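Local coordinates for protein flavin prenyltransferase UbiX (Methanocaldococcus jannaschii, PDB 6M8V) that probably transfers a dimethylallyl group from dimethylallyl phosphate to the flavin of FMN, making the prenylated cofactor used by UbiD decarboxylases, at residues A[16-19]-A[20-24]; A[155-158]-A[159-163]. All blocks are in the same frame, centred on the assembly; numbering follows the deposited sequence.

Contact 1 (A[16-19]-A[20-24]); sequences AKRL and LEVLK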
ATOM      1  N   ALA A  16      -8.906 -20.795 -29.808  1.00 28.63           N
ATOM      2  CA  ALA A  16     -10.075 -21.436 -29.214  1.00 29.97           C
ATOM      3  C   ALA A  16     -10.589 -22.570 -30.093  1.00 33.73           C
ATOM      4  O   ALA A  16     -11.007 -23.618 -29.584  1.00 34.01           O
ATOM      5  CB  ALA A  16     -11.175 -20.403 -28.971  1.00 28.19           C
ATOM      6  N   LYS A  17     -10.568 -22.378 -31.412  1.00 33.17           N
ATOM      7  CA  LYS A  17     -11.015 -23.429 -32.321  1.00 37.14           C
ATOM      8  C   LYS A  17     -10.139 -24.669 -32.186  1.00 35.46           C
ATOM      9  O   LYS A  17     -10.645 -25.787 -32.038  1.00 33.13           O
ATOM     10  CB  LYS A  17     -11.015 -22.911 -33.762  1.00 40.36           C
ATOM     11  CG  LYS A  17     -11.451 -23.943 -34.814  1.00 42.74           C
ATOM     12  CD  LYS A  17     -11.320 -23.378 -36.227  1.00 37.50           C
ATOM     13  CE  LYS A  17     -11.703 -24.400 -37.300  1.00 40.98           C
ATOM     14  NZ  LYS A  17     -10.854 -25.627 -37.264  1.00 38.72           N
ATOM     15  N   ARG A  18      -8.816 -24.482 -32.207  1.00 33.90           N
ATOM     16  CA  ARG A  18      -7.904 -25.616 -32.086  1.00 32.90           C
ATOM     17  C   ARG A  18      -8.034 -26.302 -30.730  1.00 36.86           C
ATOM     18  O   ARG A  18      -8.009 -27.536 -30.650  1.00 41.11           O
ATOM     19  CB  ARG A  18      -6.465 -25.160 -32.320  1.00 32.74           C
ATOM     20  CG  ARG A  18      -5.430 -26.278 -32.243  1.00 33.60           C
ATOM     21  CD  ARG A  18      -5.663 -27.356 -33.310  1.00 52.26           C
ATOM     22  NE  ARG A  18      -6.063 -26.792 -34.597  1.00 54.33           N
ATOM     23  CZ  ARG A  18      -5.229 -26.201 -35.450  1.00 58.98           C
ATOM     24  NH1 ARG A  18      -3.938 -26.091 -35.158  1.00 53.35           N
ATOM     25  NH2 ARG A  18      -5.687 -25.715 -36.597  1.00 62.03           N
ATOM     26  N   LEU A  19      -8.162 -25.523 -29.651  1.00 34.19           N
ATOM     27  CA  LEU A  19      -8.336 -26.127 -28.332  1.00 33.32           C
ATOM     28  C   LEU A  19      -9.606 -26.970 -28.271  1.00 35.47           C
ATOM     29  O   LEU A  19      -9.614 -28.053 -27.674  1.00 34.85           O
ATOM     30  CB  LEU A  19      -8.365 -25.043 -27.249  1.00 30.24           C
ATOM     31  CG  LEU A  19      -8.723 -25.512 -25.833  1.00 34.23           C
ATOM     32  CD1 LEU A  19      -7.653 -26.442 -25.272  1.00 30.61           C
ATOM     33  CD2 LEU A  19      -8.954 -24.326 -24.885  1.00 33.76           C
ATOM     34  N   LEU A  20     -10.689 -26.488 -28.885  1.00 32.07           N
ATOM     35  CA  LEU A  20     -11.956 -27.213 -28.835  1.00 32.75           C
ATOM     36  C   LEU A  20     -11.868 -28.551 -29.557  1.00 43.69           C
ATOM     37  O   LEU A  20     -12.495 -29.529 -29.134  1.00 34.86           O
ATOM     38  CB  LEU A  20     -13.074 -26.367 -29.441  1.00 35.71           C
ATOM     39  CG  LEU A  20     -13.696 -25.282 -28.566  1.00 34.93           C
ATOM     40  CD1 LEU A  20     -14.481 -24.328 -29.436  1.00 36.74           C
ATOM     41  CD2 LEU A  20     -14.589 -25.892 -27.510  1.00 31.67           C
ATOM     42  N   GLU A  21     -11.108 -28.619 -30.654  1.00 34.64           N
ATOM     43  CA  GLU A  21     -11.058 -29.881 -31.385  1.00 39.51           C
ATOM     44  C   GLU A  21     -10.095 -30.879 -30.753  1.00 38.67           C
ATOM     45  O   GLU A  21     -10.376 -32.082 -30.761  1.00 39.16           O
ATOM     46  CB  GLU A  21     -10.714 -29.649 -32.861  1.00 38.21           C
ATOM     47  CG  GLU A  21      -9.556 -28.721 -33.158  1.00 41.75           C
ATOM     48  CD  GLU A  21      -9.617 -28.191 -34.584  1.00 50.75           C
ATOM     49  OE1 GLU A  21     -10.739 -27.930 -35.071  1.00 51.29           O
ATOM     50  OE2 GLU A  21      -8.550 -28.048 -35.223  1.00 52.90           O
ATOM     51  N   VAL A  22      -8.979 -30.423 -30.174  1.00 40.54           N
ATOM     52  CA  VAL A  22      -8.130 -31.358 -29.441  1.00 42.36           C
ATOM     53  C   VAL A  22      -8.765 -31.816 -28.133  1.00 46.76           C
ATOM     54  O   VAL A  22      -8.321 -32.815 -27.561  1.00 54.12           O
ATOM     55  CB  VAL A  22      -6.731 -30.768 -29.165  1.00 36.69           C
ATOM     56  CG1 VAL A  22      -6.084 -30.289 -30.461  1.00 35.93           C
ATOM     57  CG2 VAL A  22      -6.809 -29.648 -28.138  1.00 43.66           C
ATOM     58  N   LEU A  23      -9.795 -31.122 -27.647  1.00 45.12           N
ATOM     59  CA  LEU A  23     -10.513 -31.513 -26.440  1.00 43.65           C
ATOM     60  C   LEU A  23     -11.740 -32.366 -26.723  1.00 45.21           C
ATOM     61  O   LEU A  23     -12.348 -32.872 -25.765  1.00 47.40           O
ATOM     62  CB  LEU A  23     -10.946 -30.269 -25.652  1.00 39.58           C
ATOM     63  CG  LEU A  23      -9.900 -29.586 -24.763  1.00 43.30           C
ATOM     64  CD1 LEU A  23     -10.529 -28.405 -24.062  1.00 31.86           C
ATOM     65  CD2 LEU A  23      -9.368 -30.587 -23.762  1.00 48.19           C
ATOM     66  N   LYS A  24     -12.089 -32.538 -28.008  1.00 53.47           N
ATOM     67  CA  LYS A  24     -13.388 -33.089 -28.397  1.00 58.88           C
ATOM     68  C   LYS A  24     -13.678 -34.409 -27.695  1.00 61.07           C
ATOM     69  O   LYS A  24     -14.740 -34.589 -27.095  1.00 70.30           O
ATOM     70  CB  LYS A  24     -13.454 -33.302 -29.910  1.00 59.88           C
ATOM     71  CG  LYS A  24     -14.830 -33.764 -30.429  1.00 69.49           C
ATOM     72  CD  LYS A  24     -15.971 -33.235 -29.549  1.00 71.34           C
ATOM     73  CE  LYS A  24     -17.226 -32.990 -30.320  1.00 74.05           C
ATOM     74  NZ  LYS A  24     -17.657 -34.268 -30.961  1.00 78.79           N
TER
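The carboxylate of E21 sits between two cationic side chains of the preceding turn, K17 at i-4 and R18 at i-3, and gives one oxygen to each. OE2 receives NE of R18 at 2.9 Å. The carboxylate and guanidinium planes are only 16° apart, although R18 NE meets OE2 on its anti side and somewhat out of the carboxylate plane. K17 NZ approaches OE1 on the syn side, 3.2 Å away. E21 can turn back in this way because its CG lies between the backbone N and the carbonyl carbon (chi1 47°), where it packs against the carbonyl oxygens of K17 and R18. Sharing the carboxylate between two cations probably favours its ionised form. L19 carries the apolar side of the helix: CD1 of L23 meets both its CD1, at 3.7 Å, and its CG, at 3.8 Å, the two leucines crossing at an angle, while CG2 of V22 rests on the L19 carbonyl oxygen. L20 folds back along the helix, its CG 3.3 Å from O of A16. That same oxygen accepts from L20 N, whereas the L23 N to L19 O bond is weak. In the beta-alpha-beta unit of strands 2-7 and 28-33, helix 13-22 sets L19 against strand 78-84 and L20 and L23 against strand 28-33, while R18, V22 and L23 touch helix 156-171.

Contact 2 (A[155-158]-A[159-163]); sequences NVND and IINFV
N157 and N161, one helical turn apart, are bridged by a water that donates to N157 OD1 and accepts from N161 ND2 at 2.9 Å. Their amide planes are turned 48° from each other, and OD1 of N157 stays 3.7 Å from ND2 of N161. The other end of the N161 amide, OD1, accepts from NH1 of R18 on helix 13-22; together with the water on ND2, this probably fixes which way the amide faces. A leucine in place of N161 would probably leave both the water and the R18 guanidinium without this partner. Among the main-chain bonds, N161 N reaches N157 O at 2.9 Å, and I160 and F162 bond likewise to V156 and D158. Apolar contact comes from V156 and I160, whose side chains run side by side; CG1 of V156 is anti to its N (chi1 171°), beside the carbonyl carbon, where it meets CG1 of I160 at 4.0 Å. I159 packs on I159 of a second subunit. D158 OD2 accepts from the backbone N of K154, just before the helix, and N155 is the N-cap of helix 156-171, its OD1 taking the amide N of D158 at 2.8 Å, nearly in line with its C=O bond.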
ATOM      1  N   ASN A 155       5.026 -23.629 -39.771  1.00 54.04           N
ATOM      2  CA  ASN A 155       3.837 -22.996 -40.317  1.00 45.33           C
ATOM      3  C   ASN A 155       3.040 -22.409 -39.166  1.00 44.30           C
ATOM      4  O   ASN A 155       3.355 -22.623 -37.993  1.00 46.18           O
ATOM      5  CB  ASN A 155       2.989 -23.994 -41.105  1.00 39.28           C
ATOM      6  CG  ASN A 155       2.886 -25.333 -40.408  1.00 45.79           C
ATOM      7  OD1 ASN A 155       2.399 -25.421 -39.282  1.00 46.24           O
ATOM      8  ND2 ASN A 155       3.347 -26.387 -41.074  1.00 52.13           N
ATOM      9  N   VAL A 156       1.988 -21.670 -39.526  1.00 40.97           N
ATOM     10  CA  VAL A 156       1.086 -21.103 -38.529  1.00 40.06           C
ATOM     11  C   VAL A 156       0.534 -22.199 -37.627  1.00 40.50           C
ATOM     12  O   VAL A 156       0.429 -22.028 -36.407  1.00 35.28           O
ATOM     13  CB  VAL A 156      -0.041 -20.321 -39.226  1.00 40.27           C
ATOM     14  CG1 VAL A 156      -1.104 -19.904 -38.222  1.00 38.50           C
ATOM     15  CG2 VAL A 156       0.526 -19.114 -39.956  1.00 43.44           C
ATOM     16  N   ASN A 157       0.207 -23.354 -38.212  1.00 38.61           N
ATOM     17  CA  ASN A 157      -0.405 -24.441 -37.454  1.00 42.92           C
ATOM     18  C   ASN A 157       0.496 -24.915 -36.318  1.00 44.14           C
ATOM     19  O   ASN A 157       0.009 -25.245 -35.229  1.00 50.61           O
ATOM     20  CB  ASN A 157      -0.733 -25.600 -38.394  1.00 56.37           C
ATOM     21  CG  ASN A 157      -2.140 -26.124 -38.204  1.00 68.36           C
ATOM     22  OD1 ASN A 157      -2.532 -26.496 -37.100  1.00 74.07           O
ATOM     23  ND2 ASN A 157      -2.912 -26.155 -39.287  1.00 68.63           N
ATOM     24  N   ASP A 158       1.812 -24.970 -36.553  1.00 41.08           N
ATOM     25  CA  ASP A 158       2.738 -25.360 -35.491  1.00 42.66           C
ATOM     26  C   ASP A 158       2.736 -24.357 -34.345  1.00 40.19           C
ATOM     27  O   ASP A 158       2.936 -24.732 -33.184  1.00 34.55           O
ATOM     28  CB  ASP A 158       4.157 -25.493 -36.040  1.00 40.24           C
ATOM     29  CG  ASP A 158       4.343 -26.715 -36.916  1.00 42.48           C
ATOM     30  OD1 ASP A 158       3.583 -27.697 -36.763  1.00 37.78           O
ATOM     31  OD2 ASP A 158       5.264 -26.687 -37.758  1.00 38.60           O
ATOM     32  N   ILE A 159       2.543 -23.078 -34.654  1.00 32.81           N
ATOM     33  CA  ILE A 159       2.466 -22.070 -33.607  1.00 33.30           C
ATOM     34  C   ILE A 159       1.192 -22.250 -32.794  1.00 35.75           C
ATOM     35  O   ILE A 159       1.220 -22.213 -31.558  1.00 35.97           O
ATOM     36  CB  ILE A 159       2.565 -20.668 -34.231  1.00 38.10           C
ATOM     37  CG1 ILE A 159       3.954 -20.478 -34.852  1.00 33.43           C
ATOM     38  CG2 ILE A 159       2.255 -19.595 -33.199  1.00 39.55           C
ATOM     39  CD1 ILE A 159       4.204 -19.097 -35.382  1.00 38.76           C
ATOM     40  N   ILE A 160       0.062 -22.483 -33.472  1.00 34.72           N
ATOM     41  CA  ILE A 160      -1.210 -22.664 -32.774  1.00 36.25           C
ATOM     42  C   ILE A 160      -1.169 -23.907 -31.893  1.00 39.29           C
ATOM     43  O   ILE A 160      -1.713 -23.918 -30.783  1.00 44.85           O
ATOM     44  CB  ILE A 160      -2.373 -22.729 -33.782  1.00 37.96           C
ATOM     45  CG1 ILE A 160      -2.288 -21.572 -34.776  1.00 36.53           C
ATOM     46  CG2 ILE A 160      -3.711 -22.719 -33.055  1.00 40.08           C
ATOM     47  CD1 ILE A 160      -2.286 -20.211 -34.124  1.00 34.90           C
ATOM     48  N   ASN A 161      -0.521 -24.973 -32.369  1.00 38.76           N
ATOM     49  CA  ASN A 161      -0.486 -26.214 -31.603  1.00 37.80           C
ATOM     50  C   ASN A 161       0.439 -26.111 -30.396  1.00 31.19           C
ATOM     51  O   ASN A 161       0.223 -26.802 -29.393  1.00 30.56           O
ATOM     52  CB  ASN A 161      -0.062 -27.378 -32.504  1.00 38.78           C
ATOM     53  CG  ASN A 161      -1.171 -27.823 -33.436  1.00 38.91           C
ATOM     54  OD1 ASN A 161      -2.347 -27.570 -33.180  1.00 42.53           O
ATOM     55  ND2 ASN A 161      -0.803 -28.496 -34.522  1.00 37.54           N
ATOM     56  N   PHE A 162       1.477 -25.278 -30.472  1.00 30.60           N
ATOM     57  CA  PHE A 162       2.297 -25.024 -29.289  1.00 34.82           C
ATOM     58  C   PHE A 162       1.468 -24.374 -28.188  1.00 30.89           C
ATOM     59  O   PHE A 162       1.461 -24.836 -27.038  1.00 32.51           O
ATOM     60  CB  PHE A 162       3.494 -24.138 -29.647  1.00 36.56           C
ATOM     61  CG  PHE A 162       4.328 -23.741 -28.455  1.00 37.41           C
ATOM     62  CD1 PHE A 162       5.397 -24.522 -28.054  1.00 38.47           C
ATOM     63  CD2 PHE A 162       4.033 -22.593 -27.727  1.00 33.89           C
ATOM     64  CE1 PHE A 162       6.158 -24.170 -26.957  1.00 39.20           C
ATOM     65  CE2 PHE A 162       4.788 -22.237 -26.627  1.00 32.73           C
ATOM     66  CZ  PHE A 162       5.853 -23.027 -26.242  1.00 38.59           C
ATOM     67  N   VAL A 163       0.769 -23.288 -28.523  1.00 27.78           N
ATOM     68  CA  VAL A 163      -0.041 -22.575 -27.540  1.00 26.46           C
ATOM     69  C   VAL A 163      -1.091 -23.503 -26.938  1.00 26.36           C
ATOM     70  O   VAL A 163      -1.278 -23.548 -25.716  1.00 29.65           O
ATOM     71  CB  VAL A 163      -0.686 -21.334 -28.181  1.00 30.19           C
ATOM     72  CG1 VAL A 163      -1.645 -20.662 -27.200  1.00 25.11           C
ATOM     73  CG2 VAL A 163       0.393 -20.353 -28.650  1.00 31.74           C
TER
HETATM   74  O   HOH W   1      -2.791 -29.385 -36.433  1.00 54.62           O

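Overall arrangement
Contact 1 comes first along the chain, on helix 13-22 after the first strand of the parallel sheet; contact 2 opens helix 156-171, the last helix, and both belong to the same flavoprotein fold. Their centres are about 13 Å apart, yet the two helices touch: CB of R18 packs on CG2 of I160 at 3.8 Å, and the R18 guanidinium spans the gap between the helices. The last helix thus packs against one that itself lies on the sheet. F162, on the same last helix, lies beside Y150 and R166, which are predicted to bind dimethylallyl phosphate. This helix also faces a second subunit, I160 packing on F149 of that chain.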